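Local atomic coordinates of alternansucrase (Leuconostoc mesenteroides, PDB entry 6HVG), a protein that belongs to glycoside hydrolase family 70 and joins a TIM-barrel-type catalytic core to repeats related to choline- and cell-wall-binding modules. Residues Asn696-Gly708 with Ala865-Asp879. Numbering follows the deposited sequence.
Sequences NNRSNMWYFLDTG and ATDSSGKDLKDGETD
Two hydrogen bonds tie Asn700-Met701 to the loop that follows strand 862-866. Asn700 ND2 donates to the carbonyl O of Gly870 (3.1 Å), lying in that carbonyl's plane although the acceptor is tilted out of the Asn700 amide plane; Lys871 O is also 3.1 Å from Asn700 ND2. The backbone N of Met701 gives the second bond, to Asp879 OD2 (3.1 Å, N-H...O 154°), meeting the carboxylate on its syn side. Asp879 has CG anti to its own backbone N (chi1 -169°), which carries the carboxylate to the start of the turn 700-705, beside the N of both Met701 and Trp702. It also lies against CB and CG of Asn700, the amide and carboxylate planes 39° apart.

The aromatic part of the contact is a CH-pi interaction. Gly870 CA sits 3.5 Å from the centroid of the six-membered ring of Trp702, nearly on the ring normal, and the peptide carbonyl of Ser869 covers the same face nearer the rim, so it is backbone that the indole meets here. Thr866 OG1 stands at the ring's edge, in its plane, 3.6 Å from Trp702 CD1. The aliphatic start of Lys871 passes obliquely near the Tyr703 hydroxyl.

Van der Waals contacts continue toward the strand: the methyl CD1 of Leu705 meets the hydroxyl oxygen OG1 of Thr866 tip to tip (3.5 Å), Leu705 CD2 rests on the backbone of Ala865, and Thr866 CG2 packs on the Met701-Trp702 peptide.

Met701 and Thr866 both reach Leu881 of the next strand, 881-885, and Met701 also touches Met813 of helix 807-814. The contact thus joins the loop leaving helix 681-692, where Ser690 OG bonds Asn700 O, to the connection between 862-866 and 881-885, neighbouring strands of the antiparallel sheet that also contains 735-736 and 910-915.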
# COMPACT_ATOMS: atom_id res chain seq x y z
N ASN A 696 11.10 1.02 24.07
CA ASN A 696 12.27 0.49 24.77
C ASN A 696 13.45 0.11 23.90
O ASN A 696 14.45 0.83 23.91
CB ASN A 696 11.87 -0.63 25.72
CG ASN A 696 10.87 -1.56 25.12
OD1 ASN A 696 10.78 -1.69 23.89
ND2 ASN A 696 10.11 -2.24 25.96
N ASN A 697 13.39 -1.00 23.20
CA ASN A 697 14.61 -1.48 22.58
C ASN A 697 14.90 -0.59 21.41
O ASN A 697 14.15 -0.59 20.46
CB ASN A 697 14.51 -2.96 22.21
CG ASN A 697 14.47 -3.87 23.46
OD1 ASN A 697 15.45 -4.55 23.79
ND2 ASN A 697 13.34 -3.86 24.17
N ARG A 698 15.95 0.22 21.54
CA ARG A 698 16.31 1.21 20.54
C ARG A 698 17.77 1.03 20.23
O ARG A 698 18.50 0.58 21.08
CB ARG A 698 16.06 2.59 21.12
CG ARG A 698 14.59 2.90 21.36
CD ARG A 698 14.41 4.27 22.02
NE ARG A 698 12.99 4.56 22.25
CZ ARG A 698 12.51 5.30 23.25
NH1 ARG A 698 13.32 5.88 24.14
NH2 ARG A 698 11.20 5.48 23.38
N SER A 699 18.19 1.36 19.01
CA SER A 699 19.62 1.35 18.70
C SER A 699 20.34 2.45 19.51
O SER A 699 19.79 3.52 19.80
CB SER A 699 19.85 1.57 17.21
OG SER A 699 18.98 0.78 16.44
N ASN A 700 21.57 2.15 19.91
CA ASN A 700 22.35 3.12 20.64
C ASN A 700 22.62 4.41 19.86
O ASN A 700 22.65 4.42 18.62
CB ASN A 700 23.68 2.51 21.06
CG ASN A 700 23.55 1.61 22.26
OD1 ASN A 700 22.45 1.38 22.75
ND2 ASN A 700 24.66 1.08 22.72
N MET A 701 22.80 5.49 20.60
CA MET A 701 23.15 6.78 20.03
C MET A 701 24.48 6.67 19.29
O MET A 701 24.72 7.43 18.37
CB MET A 701 23.26 7.83 21.12
CG MET A 701 22.00 8.03 21.96
SD MET A 701 20.53 8.56 21.08
CE MET A 701 21.05 10.18 20.54
N TRP A 702 25.33 5.73 19.70
CA TRP A 702 26.56 5.38 18.97
C TRP A 702 26.37 5.32 17.46
O TRP A 702 27.23 5.75 16.71
CB TRP A 702 27.12 4.02 19.44
CG TRP A 702 28.47 3.64 18.86
CD1 TRP A 702 29.69 4.19 19.21
CD2 TRP A 702 28.74 2.66 17.87
NE1 TRP A 702 30.70 3.60 18.47
CE2 TRP A 702 30.15 2.66 17.64
CE3 TRP A 702 27.95 1.77 17.13
CZ2 TRP A 702 30.76 1.81 16.73
CZ3 TRP A 702 28.55 0.93 16.21
CH2 TRP A 702 29.95 0.96 16.01
N TYR A 703 25.23 4.80 17.01
CA TYR A 703 25.00 4.63 15.57
C TYR A 703 24.96 5.93 14.77
O TYR A 703 25.26 5.92 13.57
CB TYR A 703 23.74 3.79 15.30
CG TYR A 703 23.96 2.32 15.61
CD1 TYR A 703 24.69 1.52 14.75
CD2 TYR A 703 23.46 1.74 16.78
CE1 TYR A 703 24.91 0.18 15.03
CE2 TYR A 703 23.68 0.41 17.07
CZ TYR A 703 24.41 -0.35 16.19
OH TYR A 703 24.62 -1.66 16.48
N PHE A 704 24.63 7.04 15.43
CA PHE A 704 24.65 8.35 14.77
C PHE A 704 26.04 8.73 14.26
O PHE A 704 26.16 9.47 13.27
CB PHE A 704 24.16 9.44 15.70
CG PHE A 704 22.66 9.51 15.84
CD1 PHE A 704 21.90 10.09 14.88
CD2 PHE A 704 22.04 9.02 16.97
CE1 PHE A 704 20.52 10.18 15.03
CE2 PHE A 704 20.67 9.11 17.13
CZ PHE A 704 19.91 9.68 16.15
N LEU A 705 27.08 8.25 14.94
CA LEU A 705 28.45 8.62 14.61
C LEU A 705 28.93 8.04 13.28
O LEU A 705 29.67 8.73 12.56
CB LEU A 705 29.41 8.19 15.74
CG LEU A 705 29.14 8.74 17.14
CD1 LEU A 705 30.19 8.27 18.13
CD2 LEU A 705 29.11 10.26 17.14
N ASP A 706 28.55 6.79 12.97
CA ASP A 706 29.00 6.07 11.79
C ASP A 706 30.53 6.04 11.81
O ASP A 706 31.19 6.61 10.94
CB ASP A 706 28.43 6.72 10.52
CG ASP A 706 28.84 6.00 9.23
OD1 ASP A 706 28.99 4.77 9.24
OD2 ASP A 706 28.99 6.68 8.18
N THR A 707 31.10 5.42 12.84
CA THR A 707 32.56 5.40 13.02
C THR A 707 33.28 4.69 11.90
O THR A 707 34.43 4.99 11.60
CB THR A 707 32.96 4.79 14.37
OG1 THR A 707 32.36 3.50 14.51
CG2 THR A 707 32.46 5.66 15.52
N GLY A 708 32.59 3.75 11.26
CA GLY A 708 33.09 3.09 10.07
C GLY A 708 33.58 4.06 9.00
O GLY A 708 34.33 3.68 8.12
N ALA A 865 30.19 12.80 19.58
CA ALA A 865 30.78 11.68 20.29
C ALA A 865 29.71 11.04 21.16
O ALA A 865 28.62 11.58 21.31
CB ALA A 865 31.94 12.15 21.15
N THR A 866 30.01 9.87 21.70
CA THR A 866 29.10 9.17 22.60
C THR A 866 29.89 8.47 23.66
O THR A 866 31.02 8.02 23.41
CB THR A 866 28.23 8.09 21.90
OG1 THR A 866 29.06 7.15 21.21
CG2 THR A 866 27.21 8.70 20.91
N ASP A 867 29.30 8.38 24.85
CA ASP A 867 29.89 7.60 25.91
C ASP A 867 29.59 6.14 25.61
O ASP A 867 28.87 5.49 26.35
CB ASP A 867 29.32 8.03 27.25
CG ASP A 867 30.00 7.33 28.42
OD1 ASP A 867 31.19 6.95 28.30
OD2 ASP A 867 29.30 7.12 29.43
N SER A 868 30.14 5.65 24.50
CA SER A 868 29.82 4.33 23.99
C SER A 868 30.78 3.96 22.86
O SER A 868 31.32 4.82 22.18
CB SER A 868 28.39 4.32 23.47
OG SER A 868 28.11 3.09 22.84
N SER A 869 30.99 2.66 22.69
CA SER A 869 31.93 2.14 21.69
C SER A 869 31.28 1.17 20.71
O SER A 869 31.95 0.68 19.80
CB SER A 869 33.07 1.42 22.42
OG SER A 869 34.08 1.00 21.53
N GLY A 870 29.98 0.92 20.85
CA GLY A 870 29.28 -0.03 19.96
C GLY A 870 27.88 -0.38 20.42
O GLY A 870 27.25 0.38 21.14
N LYS A 871 27.39 -1.55 20.00
CA LYS A 871 26.10 -2.10 20.46
C LYS A 871 25.99 -2.23 21.98
O LYS A 871 24.93 -1.97 22.54
CB LYS A 871 25.89 -3.51 19.89
CG LYS A 871 25.88 -3.65 18.38
CD LYS A 871 25.55 -5.08 17.93
CE LYS A 871 26.70 -6.05 18.21
NZ LYS A 871 26.37 -7.47 17.88
N ASP A 872 27.07 -2.67 22.63
CA ASP A 872 27.04 -3.07 24.04
C ASP A 872 27.79 -2.10 24.93
O ASP A 872 28.81 -1.54 24.53
CB ASP A 872 27.62 -4.48 24.22
CG ASP A 872 26.87 -5.53 23.42
OD1 ASP A 872 25.64 -5.68 23.62
OD2 ASP A 872 27.50 -6.21 22.59
N LEU A 873 27.30 -1.95 26.16
CA LEU A 873 27.78 -0.95 27.10
C LEU A 873 28.62 -1.57 28.22
O LEU A 873 28.16 -2.45 28.92
CB LEU A 873 26.58 -0.23 27.71
CG LEU A 873 25.69 0.66 26.83
CD1 LEU A 873 24.86 -0.14 25.84
CD2 LEU A 873 24.75 1.49 27.70
N LYS A 874 29.85 -1.09 28.38
CA LYS A 874 30.67 -1.44 29.55
C LYS A 874 30.11 -0.77 30.81
O LYS A 874 29.22 0.06 30.74
CB LYS A 874 32.12 -1.02 29.33
CG LYS A 874 32.81 -1.84 28.24
CD LYS A 874 33.89 -1.06 27.51
CE LYS A 874 34.08 -1.58 26.10
NZ LYS A 874 34.99 -0.69 25.33
N ASP A 875 30.67 -1.11 31.96
CA ASP A 875 30.12 -0.70 33.27
C ASP A 875 29.74 0.78 33.47
O ASP A 875 28.59 1.10 33.79
CB ASP A 875 31.07 -1.16 34.38
CG ASP A 875 30.60 -0.75 35.76
OD1 ASP A 875 29.39 -0.86 36.03
OD2 ASP A 875 31.45 -0.32 36.56
N GLY A 876 30.71 1.68 33.31
CA GLY A 876 30.47 3.13 33.48
C GLY A 876 29.66 3.80 32.37
O GLY A 876 29.09 4.88 32.58
N GLU A 877 29.59 3.13 31.22
CA GLU A 877 29.10 3.75 29.99
C GLU A 877 27.59 4.01 29.99
O GLU A 877 26.77 3.16 30.31
CB GLU A 877 29.51 2.95 28.74
CG GLU A 877 31.02 2.92 28.47
CD GLU A 877 31.40 2.12 27.22
OE1 GLU A 877 30.72 1.12 26.92
OE2 GLU A 877 32.40 2.46 26.57
N THR A 878 27.25 5.22 29.56
CA THR A 878 25.89 5.75 29.61
C THR A 878 25.19 5.77 28.24
O THR A 878 23.97 5.80 28.17
CB THR A 878 25.96 7.18 30.14
OG1 THR A 878 26.53 7.17 31.45
CG2 THR A 878 24.62 7.79 30.23
N ASP A 879 25.99 5.75 27.18
CA ASP A 879 25.52 5.94 25.80
C ASP A 879 24.81 7.29 25.58
O ASP A 879 23.77 7.36 24.93
CB ASP A 879 24.63 4.76 25.38
CG ASP A 879 24.32 4.76 23.89
OD1 ASP A 879 25.28 4.83 23.11
OD2 ASP A 879 23.14 4.65 23.53